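Local coordinates for tungstate ABC transporter, periplasmic tungstate-binding protein (Geobacter sulfurreducens, PDB 3LR1), which probably binds tungstate in the periplasm and hands it to the membrane part of an ABC transporter for uptake, at residues V41-A46 against G122-T127; K64-F69 against V76-V81; D133-A138 against N145-A150. One frame throughout, in Å; residues are numbered along the deposited sequence.

Interaction 1 (V41-A46 against G122-T127); sequences VGTGQA and GDKSGT
T43 packs against K124 and S125 where the N-terminal turns of helices 43-51 and 126-137 approach each other, consistent with the ligand cleft of a periplasmic binding protein fold. No direct hydrogen bond joins the two segments. Packing and two waters do so. D123 comes first along the second segment. Its OD2 accepts from water 2, which in turn accepts from T43 N at 2.9 Å. The same OD2 pairs with R121 in a salt bridge. D123 OD1 accepts from S125 N at 3.2 Å, closing an Asx turn, and from S125 OG at 2.6 Å. K124 follows, with its CB 3.8 Å from T43 CB. K124 CG comes to 3.8 Å from G44 N. Bends at chi2 and chi3 then carry its chain away from the helix. S125 is the N-cap of helix 126-137, and its OG also bonds to H128 N. Its side chain lies about 4 Å from a bound tungsten ion. T43 OG1 stands beside its own backbone N (chi1 -62°) and comes to 3.7 Å from S125 CA. With an alanine at T43, loss of OG1 and CG2 would probably leave water 1 without this partner and open a gap beside K124 and L65. At G126 the backbone N gives a weak bond to water 1, which sits 2.7 Å from T43 OG1.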
# COMPACT_ATOMS: atom_id res chain seq x y z
N VAL A 41 -7.46 2.72 7.18
CA VAL A 41 -6.86 3.22 8.40
C VAL A 41 -5.36 3.04 8.26
O VAL A 41 -4.86 2.63 7.19
CB VAL A 41 -7.49 2.54 9.64
CG1 VAL A 41 -8.92 3.12 9.93
CG2 VAL A 41 -7.47 1.04 9.57
N GLY A 42 -4.58 3.33 9.29
CA GLY A 42 -3.11 2.98 9.24
C GLY A 42 -2.87 1.46 9.19
O GLY A 42 -3.78 0.63 9.44
N THR A 43 -1.68 1.04 8.80
CA THR A 43 -1.35 -0.39 8.66
C THR A 43 -1.57 -1.16 9.95
O THR A 43 -2.16 -2.26 9.97
CB THR A 43 0.10 -0.58 8.19
OG1 THR A 43 0.28 0.02 6.89
CG2 THR A 43 0.44 -2.02 8.05
N GLY A 44 -1.06 -0.59 11.04
CA GLY A 44 -1.18 -1.21 12.34
C GLY A 44 -2.64 -1.39 12.73
O GLY A 44 -3.04 -2.40 13.22
N GLN A 45 -3.44 -0.36 12.51
CA GLN A 45 -4.87 -0.38 12.84
C GLN A 45 -5.68 -1.34 11.99
O GLN A 45 -6.63 -1.99 12.49
CB GLN A 45 -5.45 1.05 12.85
CG GLN A 45 -6.85 1.14 13.37
CD GLN A 45 -6.93 0.92 14.89
OE1 GLN A 45 -7.25 -0.18 15.33
NE2 GLN A 45 -6.52 1.96 15.69
N ALA A 46 -5.27 -1.52 10.74
CA ALA A 46 -5.99 -2.41 9.86
C ALA A 46 -5.86 -3.84 10.41
O ALA A 46 -6.82 -4.57 10.44
CB ALA A 46 -5.50 -2.28 8.39
N GLY A 122 8.21 6.56 7.43
CA GLY A 122 8.55 6.36 8.84
C GLY A 122 7.44 5.78 9.72
O GLY A 122 7.21 6.27 10.83
N ASP A 123 6.76 4.73 9.24
CA ASP A 123 5.68 4.10 10.00
C ASP A 123 5.75 2.55 9.84
O ASP A 123 6.79 1.97 9.56
CB ASP A 123 4.32 4.69 9.53
CG ASP A 123 4.00 4.44 8.01
OD1 ASP A 123 4.84 3.92 7.25
OD2 ASP A 123 2.86 4.78 7.56
N LYS A 124 4.60 1.92 9.97
CA LYS A 124 4.46 0.45 9.95
C LYS A 124 4.52 -0.11 8.53
O LYS A 124 4.51 -1.33 8.34
CB LYS A 124 3.02 0.15 10.52
CG LYS A 124 2.66 -1.09 11.41
CD LYS A 124 3.09 -1.05 12.94
CE LYS A 124 2.59 0.20 13.74
NZ LYS A 124 3.49 0.59 14.92
N SER A 125 4.49 0.76 7.52
CA SER A 125 3.87 0.34 6.27
C SER A 125 4.75 -0.53 5.40
O SER A 125 5.95 -0.53 5.52
CB SER A 125 3.46 1.57 5.51
OG SER A 125 4.62 2.30 5.17
N GLY A 126 4.16 -1.26 4.47
CA GLY A 126 4.97 -1.98 3.50
C GLY A 126 5.86 -1.02 2.70
O GLY A 126 6.92 -1.43 2.19
N THR A 127 5.43 0.24 2.55
CA THR A 127 6.23 1.21 1.78
C THR A 127 7.51 1.54 2.56
O THR A 127 8.63 1.52 2.01
CB THR A 127 5.44 2.47 1.40
OG1 THR A 127 4.42 2.12 0.45
CG2 THR A 127 6.36 3.59 0.78
O HOH W 1 0.86 -1.19 4.56
O HOH W 2 0.29 3.04 8.12

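Interaction 2 (K64-F69 against V76-V81); sequences KLEDKF and VNRKDV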
# COMPACT_ATOMS: atom_id res chain seq x y z
N LYS A 64 5.79 -8.70 6.71
CA LYS A 64 6.13 -9.24 8.03
C LYS A 64 4.92 -9.25 8.95
O LYS A 64 4.74 -10.14 9.77
CB LYS A 64 7.25 -8.49 8.73
CG LYS A 64 8.35 -8.05 7.84
CD LYS A 64 9.50 -7.34 8.62
CE LYS A 64 10.82 -7.36 7.79
NZ LYS A 64 11.07 -6.17 6.93
N LEU A 65 4.17 -8.18 8.90
CA LEU A 65 3.01 -8.06 9.76
C LEU A 65 1.89 -9.03 9.36
O LEU A 65 1.21 -9.60 10.20
CB LEU A 65 2.52 -6.63 9.73
CG LEU A 65 3.45 -5.62 10.35
CD1 LEU A 65 2.76 -4.25 10.28
CD2 LEU A 65 3.86 -6.03 11.83
N GLU A 66 1.73 -9.27 8.07
CA GLU A 66 0.75 -10.22 7.56
C GLU A 66 1.14 -11.62 8.04
O GLU A 66 0.30 -12.39 8.47
CB GLU A 66 0.74 -10.21 6.04
CG GLU A 66 0.19 -8.92 5.36
CD GLU A 66 0.55 -8.88 3.87
OE1 GLU A 66 1.16 -7.92 3.37
OE2 GLU A 66 0.23 -9.84 3.17
N ASP A 67 2.44 -11.97 7.93
CA ASP A 67 2.90 -13.27 8.41
C ASP A 67 2.60 -13.50 9.86
O ASP A 67 2.21 -14.61 10.25
CB ASP A 67 4.39 -13.47 8.12
CG ASP A 67 4.70 -13.69 6.63
OD1 ASP A 67 3.81 -13.91 5.76
OD2 ASP A 67 5.87 -13.63 6.29
N LYS A 68 2.81 -12.47 10.68
CA LYS A 68 2.53 -12.55 12.10
C LYS A 68 1.05 -12.75 12.36
O LYS A 68 0.68 -13.46 13.22
CB LYS A 68 3.06 -11.31 12.85
CG LYS A 68 2.94 -11.42 14.34
CD LYS A 68 3.62 -10.32 15.13
CE LYS A 68 3.39 -10.50 16.62
NZ LYS A 68 2.00 -10.23 17.03
N PHE A 69 0.21 -12.06 11.61
CA PHE A 69 -1.25 -12.14 11.74
C PHE A 69 -1.74 -13.55 11.48
O PHE A 69 -2.63 -14.05 12.18
CB PHE A 69 -1.85 -11.12 10.78
CG PHE A 69 -3.33 -10.87 10.95
CD1 PHE A 69 -3.79 -10.03 11.92
CD2 PHE A 69 -4.24 -11.42 10.10
CE1 PHE A 69 -5.20 -9.77 12.05
CE2 PHE A 69 -5.62 -11.19 10.21
CZ PHE A 69 -6.09 -10.36 11.18
N VAL A 76 -6.51 -16.28 8.00
CA VAL A 76 -6.45 -17.56 7.35
C VAL A 76 -6.60 -17.42 5.85
O VAL A 76 -7.19 -16.45 5.33
CB VAL A 76 -7.47 -18.53 7.96
CG1 VAL A 76 -7.01 -19.02 9.39
CG2 VAL A 76 -8.83 -17.89 7.96
N ASN A 77 -5.97 -18.37 5.14
CA ASN A 77 -6.08 -18.47 3.69
C ASN A 77 -5.60 -17.21 2.93
O ASN A 77 -6.23 -16.73 1.91
CB ASN A 77 -7.51 -18.88 3.32
CG ASN A 77 -7.89 -20.33 3.79
OD1 ASN A 77 -9.02 -20.59 4.20
ND2 ASN A 77 -6.95 -21.24 3.75
N ARG A 78 -4.49 -16.66 3.43
CA ARG A 78 -3.81 -15.52 2.81
C ARG A 78 -3.48 -15.80 1.35
O ARG A 78 -2.90 -16.86 1.02
CB ARG A 78 -2.49 -15.17 3.50
CG ARG A 78 -1.82 -13.91 2.96
CD ARG A 78 -0.31 -13.78 3.29
NE ARG A 78 0.31 -12.59 2.72
CZ ARG A 78 0.65 -12.42 1.44
NH1 ARG A 78 0.45 -13.38 0.52
NH2 ARG A 78 1.22 -11.29 1.05
N LYS A 79 -3.81 -14.85 0.50
CA LYS A 79 -3.41 -14.92 -0.90
C LYS A 79 -2.73 -13.64 -1.33
O LYS A 79 -3.13 -12.53 -0.95
CB LYS A 79 -4.62 -15.24 -1.79
CG LYS A 79 -5.14 -16.67 -1.69
CD LYS A 79 -4.53 -17.56 -2.77
CE LYS A 79 -5.00 -17.19 -4.25
NZ LYS A 79 -3.99 -17.47 -5.42
N ASP A 80 -1.70 -13.79 -2.15
CA ASP A 80 -1.04 -12.68 -2.77
C ASP A 80 -1.96 -12.10 -3.80
O ASP A 80 -2.57 -12.84 -4.61
CB ASP A 80 0.23 -13.11 -3.57
CG ASP A 80 1.47 -13.37 -2.70
OD1 ASP A 80 1.54 -12.91 -1.55
OD2 ASP A 80 2.43 -14.01 -3.22
N VAL A 81 -1.97 -10.78 -3.84
CA VAL A 81 -2.66 -10.00 -4.81
C VAL A 81 -1.60 -9.08 -5.41
O VAL A 81 -1.15 -8.09 -4.78
CB VAL A 81 -3.79 -9.17 -4.19
CG1 VAL A 81 -4.38 -8.24 -5.25
CG2 VAL A 81 -4.81 -10.07 -3.58
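E66 and R78 form a salt bridge between helix 63-71 and strand 78-90. With D80 they make a salt-bridge network within the periplasmic binding protein fold. R78 approaches side-on, with NE and NH2 both directed at one oxygen. The bond from R78 NE to E66 OE2 is 2.8 Å long. R78 NH2 reaches E66 OE2 also at 2.8 Å. Each N-H...O angle is near 130°, because two donors share a single acceptor. NH2 comes to OE2 on the syn side and NE on the anti side, both from the same face of the carboxylate. The carboxylate and guanidinium planes are 4° apart, but OE2 sits somewhat off the guanidinium plane, so the groups are slightly stepped. The R78 side chain sets this up. Its CG is anti to the backbone N (chi1 -175°) and the chain runs extended to NE, which brings the guanidinium up to the helix.

The other E66 oxygen is also satisfied. OE1 accepts from the backbone N of A62, just before the helix. R78 has a second acidic partner in D80, two residues on along the strand. D80 CG lies in plane at the guanidinium edge, and OD1 pairs with NH1. The modelled separation there is very short, and its exact value is doubtful. The bond from R78 NH2 to D80 OD1 is weak, at 3.1 Å. D80 OD1 also forms a salt bridge with R63. M202 of strand 197-204 packs against R78.

E66 thus holds NE and NH2, while NH1 meets D80 at that doubtful separation. E66 OE2 lies 5.8 Å from D80 OD1, and R78 sits between these like charges. The like-charged R63 lies close to R78, and together these arginines probably offset both carboxylates, which would be expected to stay ionised.

Interaction 3 (D133-A138 against N145-A150); sequences DLWKSA and NWYVEA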
# COMPACT_ATOMS: atom_id res chain seq x y z
N ASP A 133 14.60 -1.56 3.04
CA ASP A 133 15.29 -2.61 2.28
C ASP A 133 16.18 -2.01 1.21
O ASP A 133 17.29 -2.52 1.00
CB ASP A 133 14.31 -3.62 1.66
CG ASP A 133 13.61 -4.48 2.73
OD1 ASP A 133 14.04 -4.46 3.93
OD2 ASP A 133 12.60 -5.14 2.37
N LEU A 134 15.71 -0.94 0.55
CA LEU A 134 16.47 -0.31 -0.53
C LEU A 134 17.64 0.50 -0.00
O LEU A 134 18.71 0.41 -0.56
CB LEU A 134 15.60 0.62 -1.36
CG LEU A 134 14.52 0.07 -2.29
CD1 LEU A 134 13.63 1.25 -2.73
CD2 LEU A 134 15.12 -0.71 -3.49
N TRP A 135 17.46 1.30 1.04
CA TRP A 135 18.64 1.87 1.75
C TRP A 135 19.72 0.79 2.10
O TRP A 135 20.90 0.97 1.82
CB TRP A 135 18.24 2.64 3.00
CG TRP A 135 17.56 3.96 2.73
CD1 TRP A 135 16.32 4.33 3.14
CD2 TRP A 135 18.09 5.09 2.01
NE1 TRP A 135 16.04 5.62 2.75
CE2 TRP A 135 17.10 6.08 2.01
CE3 TRP A 135 19.31 5.35 1.36
CZ2 TRP A 135 17.28 7.31 1.39
CZ3 TRP A 135 19.49 6.55 0.76
CH2 TRP A 135 18.49 7.52 0.76
N LYS A 136 19.30 -0.32 2.67
CA LYS A 136 20.23 -1.39 3.02
C LYS A 136 20.95 -1.98 1.79
O LYS A 136 22.15 -2.20 1.83
CB LYS A 136 19.51 -2.50 3.81
CG LYS A 136 20.43 -3.38 4.64
CD LYS A 136 19.70 -4.64 5.16
CE LYS A 136 20.07 -4.95 6.63
NZ LYS A 136 19.74 -6.38 7.02
N SER A 137 20.23 -2.20 0.68
CA SER A 137 20.81 -2.64 -0.62
C SER A 137 21.77 -1.62 -1.21
O SER A 137 22.72 -1.97 -1.91
CB SER A 137 19.70 -2.91 -1.66
OG SER A 137 18.87 -4.03 -1.31
N ALA A 138 21.51 -0.34 -0.95
CA ALA A 138 22.44 0.73 -1.35
C ALA A 138 23.66 0.77 -0.42
O ALA A 138 24.64 1.49 -0.69
CB ALA A 138 21.75 2.08 -1.35
N ASN A 145 20.08 15.72 7.73
CA ASN A 145 18.89 16.50 7.96
C ASN A 145 17.94 16.26 6.84
O ASN A 145 16.72 16.34 7.01
CB ASN A 145 19.21 17.98 7.99
CG ASN A 145 17.97 18.81 8.25
OD1 ASN A 145 17.55 19.58 7.40
ND2 ASN A 145 17.35 18.61 9.42
N TRP A 146 18.53 16.02 5.68
CA TRP A 146 17.81 15.78 4.44
C TRP A 146 16.82 14.60 4.62
O TRP A 146 15.80 14.59 3.98
CB TRP A 146 18.83 15.56 3.29
CG TRP A 146 19.66 14.36 3.55
CD1 TRP A 146 20.83 14.31 4.25
CD2 TRP A 146 19.35 13.02 3.18
NE1 TRP A 146 21.26 13.01 4.32
CE2 TRP A 146 20.38 12.21 3.65
CE3 TRP A 146 18.31 12.44 2.45
CZ2 TRP A 146 20.39 10.83 3.46
CZ3 TRP A 146 18.32 11.08 2.26
CH2 TRP A 146 19.35 10.29 2.76
N TYR A 147 17.13 13.65 5.50
CA TYR A 147 16.30 12.44 5.69
C TYR A 147 15.20 12.65 6.70
O TYR A 147 15.46 12.68 7.91
CB TYR A 147 17.17 11.30 6.20
CG TYR A 147 16.40 10.04 6.27
CD1 TYR A 147 15.92 9.45 5.09
CD2 TYR A 147 16.10 9.44 7.47
CE1 TYR A 147 15.20 8.31 5.12
CE2 TYR A 147 15.36 8.25 7.48
CZ TYR A 147 14.92 7.71 6.28
OH TYR A 147 14.19 6.54 6.22
N VAL A 148 13.96 12.83 6.23
CA VAL A 148 12.83 13.13 7.12
C VAL A 148 11.94 11.94 7.35
O VAL A 148 11.60 11.24 6.39
CB VAL A 148 11.92 14.19 6.52
CG1 VAL A 148 10.84 14.57 7.55
CG2 VAL A 148 12.74 15.38 6.05
N GLU A 149 11.52 11.71 8.58
CA GLU A 149 10.64 10.58 8.85
C GLU A 149 9.27 11.11 9.22
O GLU A 149 9.09 11.61 10.31
CB GLU A 149 11.23 9.75 9.99
CG GLU A 149 12.69 9.34 9.78
CD GLU A 149 13.11 8.32 10.79
OE1 GLU A 149 13.29 8.71 11.97
OE2 GLU A 149 13.22 7.14 10.42
N ALA A 150 8.28 11.02 8.33
CA ALA A 150 7.00 11.71 8.56
C ALA A 150 6.07 11.06 9.59
O ALA A 150 5.32 11.74 10.27
CB ALA A 150 6.24 11.87 7.22
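W135 meets W146 and Y147 with two different parts of its indole. The six-membered ring meets W146, and the five-membered ring meets Y147. W135 and W146 approach from opposite directions. Their closest atoms are W135 CH2 and W146 CH2, 3.5 Å apart. W135 CH2 and CZ2 lie at the edge of the W146 ring, near its plane. The six-membered rings are inclined at 61° with centroids 5.7 Å apart, an oblique pairing. Y147 runs past W135 in the opposite sense. W135 NE1 comes to 3.7 Å from Y147 CE1. The five-membered ring and the tyrosine ring stand at 85° with centroids 5.5 Å apart, again an oblique pair.

W146 takes a chi1 of 63°, which places CG between its backbone N and carbonyl carbon. This turns the indole back over its neighbour. One face of the W146 ring receives Y147 CB, 3.9 Å above the plane and offset toward the rim. The two residues of segment 145-150 therefore touch each other as well as W135, and the three make an aromatic cluster.

The polar ends are used too. W135 NE1 and Y147 OH both hydrogen-bond to E131 OE2, one turn earlier in the helix. This shared acceptor ties the edge of the indole to the end of the phenol. L108 and A112 of helix 104-114 pack on W135, while F118 packs on W146 and Y147. The cluster fastens helix 126-137 to strand 147-149, which runs parallel to strand 118-120. It is the helix-to-strand packing of a beta-alpha-beta crossover.

From the N terminus, interaction 1 brings the start of helix 43-51 to the start of helix 126-137 and closes a loop of 75 residues. Interaction 2 is nested inside that loop. It closes a short one, joining helix 63-71 to strand 78-90, past the short strand 75-76. The two contacts touch through L65, whose CD1 packs on K124 CG and T43 CG2. Interaction 3 follows in series and closes another short loop, after helix 126-137. Its centre is about 17 Å from that of interaction 1, but both use this helix. No two of the contacts cross. Interactions 2 and 3 lie about 26 Å apart between centres and reach the same mixed sheet.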